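Local coordinates for protein probable ferredoxin-dependent nitrite reductase NirA (Mycobacterium tuberculosis, PDB 1ZJ8) that reduces sulfite to sulfide with electrons from ferredoxin, using a siroheme and a [4Fe-4S] cluster, for the biosynthesis of sulfur-containing amino acids and cofactors, at residues Y206-Y219 with W281-R294. Sequence-based numbering, arbitrary orientation.
With SRM (siroheme), chain E.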
loop_
_atom_site.group_PDB
_atom_site.type_symbol
_atom_site.label_atom_id
_atom_site.label_comp_id
_atom_site.label_asym_id
_atom_site.label_seq_id
_atom_site.Cartn_x
_atom_site.Cartn_y
_atom_site.Cartn_z
ATOM N N TYR A 206 10.744 11.606 -14.047
ATOM C CA TYR A 206 11.710 10.964 -13.134
ATOM C C TYR A 206 11.722 9.429 -13.140
ATOM O O TYR A 206 12.788 8.806 -13.031
ATOM C CB TYR A 206 11.502 11.510 -11.700
ATOM C CG TYR A 206 11.420 13.031 -11.683
ATOM C CD1 TYR A 206 12.532 13.812 -12.019
ATOM C CD2 TYR A 206 10.215 13.689 -11.399
ATOM C CE1 TYR A 206 12.457 15.207 -12.050
ATOM C CE2 TYR A 206 10.128 15.097 -11.412
ATOM C CZ TYR A 206 11.256 15.841 -11.742
ATOM O OH TYR A 206 11.190 17.214 -11.762
ATOM N N ILE A 207 10.553 8.820 -13.288
ATOM C CA ILE A 207 10.429 7.368 -13.214
ATOM C C ILE A 207 11.070 6.720 -14.415
ATOM O O ILE A 207 10.782 7.083 -15.540
ATOM C CB ILE A 207 8.930 6.926 -13.073
ATOM C CG1 ILE A 207 8.388 7.379 -11.706
ATOM C CG2 ILE A 207 8.740 5.395 -13.258
ATOM C CD1 ILE A 207 9.286 7.037 -10.524
ATOM N N GLY A 208 11.950 5.758 -14.137
ATOM C CA GLY A 208 12.643 4.973 -15.160
ATOM C C GLY A 208 14.010 5.526 -15.523
ATOM O O GLY A 208 14.691 4.947 -16.357
ATOM N N LYS A 209 14.412 6.633 -14.891
ATOM C CA LYS A 209 15.608 7.401 -15.286
ATOM C C LYS A 209 16.676 7.299 -14.205
ATOM O O LYS A 209 16.356 7.138 -13.022
ATOM C CB LYS A 209 15.252 8.886 -15.512
ATOM C CG LYS A 209 14.066 9.126 -16.467
ATOM C CD LYS A 209 14.441 9.890 -17.741
ATOM C CE LYS A 209 13.203 10.123 -18.620
ATOM N NZ LYS A 209 13.235 11.424 -19.363
ATOM N N PRO A 210 17.953 7.431 -14.595
ATOM C CA PRO A 210 19.044 7.108 -13.663
ATOM C C PRO A 210 19.046 7.890 -12.350
ATOM O O PRO A 210 19.463 7.350 -11.324
ATOM C CB PRO A 210 20.319 7.409 -14.479
ATOM C CG PRO A 210 19.866 8.302 -15.621
ATOM C CD PRO A 210 18.456 7.880 -15.910
ATOM N N ASP A 211 18.579 9.130 -12.360
ATOM C CA ASP A 211 18.834 10.012 -11.206
ATOM C C ASP A 211 18.275 9.507 -9.883
ATOM O O ASP A 211 18.912 9.679 -8.850
ATOM C CB ASP A 211 18.357 11.430 -11.488
ATOM C CG ASP A 211 19.009 11.995 -12.718
ATOM O OD1 ASP A 211 18.725 11.444 -13.818
ATOM O OD2 ASP A 211 19.826 12.937 -12.578
ATOM N N PHE A 212 17.102 8.871 -9.933
ATOM C CA PHE A 212 16.426 8.359 -8.738
ATOM C C PHE A 212 16.290 6.837 -8.760
ATOM O O PHE A 212 15.492 6.269 -8.012
ATOM C CB PHE A 212 15.053 9.027 -8.592
ATOM C CG PHE A 212 15.137 10.517 -8.519
ATOM C CD1 PHE A 212 15.825 11.125 -7.474
ATOM C CD2 PHE A 212 14.579 11.308 -9.505
ATOM C CE1 PHE A 212 15.927 12.497 -7.398
ATOM C CE2 PHE A 212 14.688 12.692 -9.449
ATOM C CZ PHE A 212 15.360 13.287 -8.397
ATOM N N ALA A 213 17.092 6.175 -9.587
ATOM C CA ALA A 213 17.096 4.725 -9.623
ATOM C C ALA A 213 17.916 4.080 -8.499
ATOM O O ALA A 213 17.863 2.871 -8.337
ATOM C CB ALA A 213 17.579 4.240 -10.986
ATOM N N ASP A 214 18.678 4.861 -7.732
ATOM C CA ASP A 214 19.489 4.291 -6.647
ATOM C C ASP A 214 19.396 5.164 -5.409
ATOM O O ASP A 214 20.116 6.175 -5.268
ATOM C CB ASP A 214 20.948 4.109 -7.099
ATOM C CG ASP A 214 21.837 3.429 -6.045
ATOM O OD1 ASP A 214 21.343 3.053 -4.956
ATOM O OD2 ASP A 214 23.046 3.275 -6.322
ATOM N N LEU A 215 18.489 4.757 -4.520
ATOM C CA LEU A 215 18.237 5.460 -3.264
ATOM C C LEU A 215 18.618 4.548 -2.082
ATOM O O LEU A 215 18.785 3.325 -2.247
ATOM C CB LEU A 215 16.762 5.898 -3.169
ATOM C CG LEU A 215 16.077 6.448 -4.423
ATOM C CD1 LEU A 215 14.653 6.834 -4.093
ATOM C CD2 LEU A 215 16.803 7.635 -4.983
ATOM N N PRO A 216 18.793 5.147 -0.891
ATOM C CA PRO A 216 19.065 4.403 0.330
ATOM C C PRO A 216 18.107 3.237 0.567
ATOM O O PRO A 216 18.511 2.216 1.143
ATOM C CB PRO A 216 18.864 5.457 1.424
ATOM C CG PRO A 216 19.163 6.765 0.769
ATOM C CD PRO A 216 18.786 6.609 -0.664
ATOM N N ARG A 217 16.846 3.416 0.167
ATOM C CA ARG A 217 15.856 2.349 0.206
ATOM C C ARG A 217 14.641 2.683 -0.653
ATOM O O ARG A 217 14.683 3.609 -1.482
ATOM C CB ARG A 217 15.426 2.115 1.652
ATOM C CG ARG A 217 15.952 0.835 2.250
ATOM C CD ARG A 217 15.061 0.400 3.415
ATOM N NE ARG A 217 15.230 -1.006 3.751
ATOM C CZ ARG A 217 14.839 -2.006 2.974
ATOM N NH1 ARG A 217 14.248 -1.787 1.794
ATOM N NH2 ARG A 217 15.054 -3.241 3.389
ATOM N N LYS A 218 13.566 1.909 -0.462
ATOM C CA LYS A 218 12.277 2.194 -1.085
ATOM C C LYS A 218 11.738 3.554 -0.622
ATOM O O LYS A 218 12.031 4.008 0.499
ATOM C CB LYS A 218 11.269 1.064 -0.799
ATOM C CG LYS A 218 10.849 0.902 0.655
ATOM C CD LYS A 218 9.648 -0.032 0.811
ATOM C CE LYS A 218 10.046 -1.485 1.097
ATOM N NZ LYS A 218 8.851 -2.398 1.076
ATOM N N TYR A 219 10.942 4.170 -1.502
ATOM C CA TYR A 219 10.463 5.548 -1.359
ATOM C C TYR A 219 9.013 5.688 -1.826
ATOM O O TYR A 219 8.707 5.525 -3.002
ATOM C CB TYR A 219 11.340 6.455 -2.199
ATOM C CG TYR A 219 11.124 7.946 -2.062
ATOM C CD1 TYR A 219 11.642 8.632 -0.994
ATOM C CD2 TYR A 219 10.475 8.670 -3.050
ATOM C CE1 TYR A 219 11.496 9.999 -0.885
ATOM C CE2 TYR A 219 10.331 10.041 -2.954
ATOM C CZ TYR A 219 10.852 10.709 -1.864
ATOM O OH TYR A 219 10.731 12.081 -1.735
ATOM N N TRP A 281 9.007 17.710 -5.333
ATOM C CA TRP A 281 9.090 16.266 -5.135
ATOM C C TRP A 281 10.509 15.808 -5.437
ATOM O O TRP A 281 11.100 15.041 -4.667
ATOM C CB TRP A 281 8.088 15.540 -6.029
ATOM C CG TRP A 281 8.107 14.056 -5.878
ATOM C CD1 TRP A 281 7.327 13.303 -5.044
ATOM C CD2 TRP A 281 8.950 13.133 -6.581
ATOM N NE1 TRP A 281 7.635 11.969 -5.184
ATOM C CE2 TRP A 281 8.624 11.836 -6.124
ATOM C CE3 TRP A 281 9.958 13.275 -7.539
ATOM C CZ2 TRP A 281 9.256 10.689 -6.610
ATOM C CZ3 TRP A 281 10.579 12.127 -8.022
ATOM C CH2 TRP A 281 10.222 10.851 -7.557
ATOM N N ALA A 282 11.057 16.303 -6.550
ATOM C CA ALA A 282 12.411 15.926 -6.963
ATOM C C ALA A 282 13.443 16.318 -5.894
ATOM O O ALA A 282 14.334 15.541 -5.560
ATOM C CB ALA A 282 12.746 16.549 -8.303
ATOM N N ALA A 283 13.283 17.508 -5.339
ATOM C CA ALA A 283 14.209 18.029 -4.362
ATOM C C ALA A 283 14.201 17.204 -3.070
ATOM O O ALA A 283 15.255 16.931 -2.470
ATOM C CB ALA A 283 13.867 19.460 -4.066
ATOM N N VAL A 284 13.014 16.798 -2.634
ATOM C CA VAL A 284 12.899 15.951 -1.435
ATOM C C VAL A 284 13.562 14.589 -1.693
ATOM O O VAL A 284 14.377 14.108 -0.884
ATOM C CB VAL A 284 11.423 15.737 -1.018
ATOM C CG1 VAL A 284 11.320 14.680 0.069
ATOM C CG2 VAL A 284 10.777 17.060 -0.546
ATOM N N THR A 285 13.223 13.984 -2.831
ATOM C CA THR A 285 13.811 12.721 -3.216
ATOM C C THR A 285 15.334 12.837 -3.319
ATOM O O THR A 285 16.055 11.881 -3.003
ATOM C CB THR A 285 13.239 12.235 -4.552
ATOM O OG1 THR A 285 11.808 12.317 -4.508
ATOM C CG2 THR A 285 13.658 10.792 -4.826
ATOM N N SER A 286 15.814 14.003 -3.766
ATOM C CA SER A 286 17.262 14.257 -3.925
ATOM C C SER A 286 17.969 14.336 -2.584
ATOM O O SER A 286 19.071 13.815 -2.427
ATOM C CB SER A 286 17.489 15.535 -4.721
ATOM O OG SER A 286 16.851 15.437 -5.993
ATOM N N VAL A 287 17.319 14.948 -1.603
ATOM C CA VAL A 287 17.876 14.943 -0.258
ATOM C C VAL A 287 17.993 13.512 0.251
ATOM O O VAL A 287 19.028 13.125 0.785
ATOM C CB VAL A 287 17.036 15.743 0.734
ATOM C CG1 VAL A 287 17.679 15.687 2.135
ATOM C CG2 VAL A 287 16.864 17.186 0.240
ATOM N N PHE A 288 16.936 12.727 0.077
ATOM C CA PHE A 288 16.958 11.315 0.464
ATOM C C PHE A 288 18.184 10.630 -0.128
ATOM O O PHE A 288 18.976 10.039 0.596
ATOM C CB PHE A 288 15.657 10.602 0.008
ATOM C CG PHE A 288 15.550 9.134 0.421
ATOM C CD1 PHE A 288 15.890 8.710 1.717
ATOM C CD2 PHE A 288 15.066 8.180 -0.479
ATOM C CE1 PHE A 288 15.780 7.368 2.098
ATOM C CE2 PHE A 288 14.954 6.820 -0.102
ATOM C CZ PHE A 288 15.316 6.423 1.191
ATOM N N ARG A 289 18.341 10.721 -1.444
ATOM C CA ARG A 289 19.448 10.047 -2.141
ATOM C C ARG A 289 20.795 10.470 -1.558
ATOM O O ARG A 289 21.655 9.626 -1.282
ATOM C CB ARG A 289 19.409 10.339 -3.645
ATOM C CG ARG A 289 20.588 9.740 -4.468
ATOM C CD ARG A 289 20.722 10.389 -5.852
ATOM N NE ARG A 289 20.690 11.845 -5.732
ATOM C CZ ARG A 289 20.478 12.702 -6.727
ATOM N NH1 ARG A 289 20.284 12.275 -7.974
ATOM N NH2 ARG A 289 20.455 14.007 -6.462
ATOM N N ASP A 290 20.965 11.772 -1.343
ATOM C CA ASP A 290 22.271 12.322 -0.970
ATOM C C ASP A 290 22.593 12.224 0.546
ATOM O O ASP A 290 23.756 12.023 0.925
ATOM C CB ASP A 290 22.374 13.770 -1.502
ATOM C CG ASP A 290 22.281 13.850 -3.058
ATOM O OD1 ASP A 290 22.658 12.885 -3.749
ATOM O OD2 ASP A 290 21.831 14.877 -3.599
ATOM N N TYR A 291 21.577 12.328 1.400
ATOM C CA TYR A 291 21.784 12.352 2.858
ATOM C C TYR A 291 21.140 11.184 3.637
ATOM O O TYR A 291 21.341 11.057 4.854
ATOM C CB TYR A 291 21.250 13.667 3.431
ATOM C CG TYR A 291 22.067 14.920 3.119
ATOM C CD1 TYR A 291 21.982 15.549 1.864
ATOM C CD2 TYR A 291 22.887 15.511 4.106
ATOM C CE1 TYR A 291 22.716 16.715 1.601
ATOM C CE2 TYR A 291 23.611 16.663 3.853
ATOM C CZ TYR A 291 23.530 17.259 2.606
ATOM O OH TYR A 291 24.255 18.402 2.369
ATOM N N GLY A 292 20.355 10.345 2.964
ATOM C CA GLY A 292 19.809 9.149 3.601
ATOM C C GLY A 292 20.893 8.146 3.967
ATOM O O GLY A 292 21.896 8.014 3.265
ATOM N N TYR A 293 20.681 7.430 5.065
ATOM C CA TYR A 293 21.659 6.462 5.570
ATOM C C TYR A 293 21.744 5.232 4.665
ATOM O O TYR A 293 20.728 4.780 4.145
ATOM C CB TYR A 293 21.296 6.057 6.999
ATOM C CG TYR A 293 21.096 7.228 7.945
ATOM C CD1 TYR A 293 21.850 8.393 7.825
ATOM C CD2 TYR A 293 20.172 7.162 8.978
ATOM C CE1 TYR A 293 21.680 9.469 8.706
ATOM C CE2 TYR A 293 20.005 8.238 9.880
ATOM C CZ TYR A 293 20.765 9.389 9.734
ATOM O OH TYR A 293 20.607 10.462 10.595
ATOM N N ARG A 294 22.959 4.717 4.456
ATOM C CA ARG A 294 23.189 3.560 3.563
ATOM C C ARG A 294 24.130 2.520 4.211
ATOM O O ARG A 294 24.909 1.833 3.529
ATOM C CB ARG A 294 23.718 4.026 2.189
ATOM C CG ARG A 294 22.874 5.140 1.522
ATOM C CD ARG A 294 23.504 5.693 0.249
ATOM N NE ARG A 294 23.088 4.954 -0.943
ATOM C CZ ARG A 294 22.411 5.459 -1.982
ATOM N NH1 ARG A 294 22.064 6.747 -2.027
ATOM N NH2 ARG A 294 22.101 4.666 -3.007
HETATM FE FE SRM E . 5.220 -4.281 1.325
HETATM C CHA SRM E . 7.995 -6.265 1.506
HETATM C CHB SRM E . 3.439 -6.899 0.235
HETATM C CHC SRM E . 2.591 -2.375 1.110
HETATM C CHD SRM E . 6.208 -2.629 4.194
HETATM N NA SRM E . 5.678 -6.144 0.761
HETATM C C1A SRM E . 6.886 -6.750 0.783
HETATM C C2A SRM E . 6.948 -8.003 -0.035
HETATM C CMA SRM E . 7.540 -7.697 -1.376
HETATM C CDA SRM E . 7.621 -9.137 0.688
HETATM C CEA SRM E . 9.021 -9.519 0.328
HETATM O O3A SRM E . 9.923 -8.691 0.495
HETATM O O4A SRM E . 9.279 -10.640 -0.134
HETATM C C3A SRM E . 5.496 -8.323 -0.145
HETATM C CAA SRM E . 5.079 -8.865 -1.470
HETATM C CBA SRM E . 5.228 -10.353 -1.299
HETATM C CCA SRM E . 4.221 -11.089 -2.122
HETATM O O1A SRM E . 3.055 -10.643 -2.191
HETATM O O2A SRM E . 4.590 -12.119 -2.736
HETATM C C4A SRM E . 4.829 -7.060 0.283
HETATM N NB SRM E . 3.403 -4.567 0.630
HETATM C C1B SRM E . 2.799 -5.664 0.169
HETATM C C2B SRM E . 1.434 -5.442 -0.419
HETATM C CMB SRM E . 1.150 -6.249 -1.654
HETATM C CDB SRM E . 0.436 -5.819 0.624
HETATM C CEB SRM E . -1.009 -5.704 0.289
HETATM O O3B SRM E . -1.753 -6.701 0.176
HETATM O O4B SRM E . -1.446 -4.566 0.116
HETATM C C3B SRM E . 1.493 -3.942 -0.611
HETATM C CAB SRM E . 2.095 -3.592 -1.947
HETATM C CBB SRM E . 1.650 -2.244 -2.427
HETATM C CCB SRM E . 2.443 -1.834 -3.635
HETATM O O1B SRM E . 1.958 -1.908 -4.761
HETATM O O2B SRM E . 3.580 -1.388 -3.526
HETATM C C4B SRM E . 2.535 -3.583 0.413
HETATM N NC SRM E . 4.490 -2.910 2.475
HETATM C C1C SRM E . 3.476 -2.087 2.138
HETATM C C2C SRM E . 3.167 -1.155 3.119
HETATM C CDC SRM E . 1.977 -0.263 3.244
HETATM C CEC SRM E . 1.939 1.065 2.594
HETATM O O3C SRM E . 2.830 1.389 1.776
HETATM O O4C SRM E . 0.998 1.800 2.928
HETATM C C3C SRM E . 4.191 -1.294 4.006
HETATM C CAC SRM E . 4.220 -0.425 5.220
HETATM C CBC SRM E . 4.513 1.055 5.094
HETATM C CCC SRM E . 6.013 1.247 4.953
HETATM O O1C SRM E . 6.606 0.905 3.895
HETATM O O2C SRM E . 6.617 1.732 5.944
HETATM C C4C SRM E . 5.009 -2.304 3.569
HETATM N ND SRM E . 6.942 -4.195 2.386
HETATM C C1D SRM E . 7.021 -3.605 3.590
HETATM C C2D SRM E . 8.128 -4.130 4.282
HETATM C CAD SRM E . 8.897 -3.334 5.322
HETATM C CBD SRM E . 10.082 -2.534 4.880
HETATM C CCD SRM E . 10.837 -1.611 5.794
HETATM O O1D SRM E . 10.797 -0.390 5.521
HETATM O O2D SRM E . 11.476 -2.050 6.788
HETATM C C3D SRM E . 8.712 -5.062 3.441
HETATM C CDD SRM E . 10.133 -5.547 3.539
HETATM C CED SRM E . 11.317 -4.729 3.074
HETATM O O3D SRM E . 11.169 -3.725 2.376
HETATM O O4D SRM E . 12.475 -5.045 3.383
HETATM C C4D SRM E . 7.969 -5.090 2.271
#
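Tyr-219 sets its CB toward helix 277-291, and its ring reaches the helix between Trp-281 and Phe-288. CB lies near the Phe-288 rim; beyond it, CG anti to the backbone N (chi1 -173°) carries the ring onto the helix, with CD1 3.5 Å from Phe-288 CD2. These two ring planes are only 20° from parallel, but the rings are displaced so far that little of one faces the other. On the other flank CE2 meets Trp-281 CZ2 at 3.9 Å in an offset edge-to-face pair, the tyrosine edge toward the indole face. Thr-285 CG2 sits over one face of the phenol. At the tip, OH lies against Val-284 CG1 and 3.0 Å from Thr-285 OG1, a hydroxyl that donates to Trp-281 O within the helix. Pro-216 covers one face of Phe-288, its CD over the ring centre in a CH-pi contact, 3.9 Å from the centroid. Trp-281 also turns an edge to the face of Phe-212, while Thr-285 CG2 touches Phe-212 CD1 at 3.4 Å. Polar contacts border this packing: Arg-289 NH1 donates to Asp-211 O from above the carbonyl plane (3.1 Å), and Arg-294 NH2 makes a 2.6 Å salt bridge to Asp-214 OD1, which Lys-41 also pairs with. The Arg-294 guanidinium lies with one face over Pro-216 N, and Trp-26 adds a cation-pi contact. Arg-217 NE is hydrogen-bonded to Arg-297 O. The arrangement is an aromatic cluster packing a helix against the loop before strand 219-224 in the nitrite and sulfite reductase 4Fe-4S domain, where that loop supplies Arg-217 and Lys-218 to the siroheme pocket.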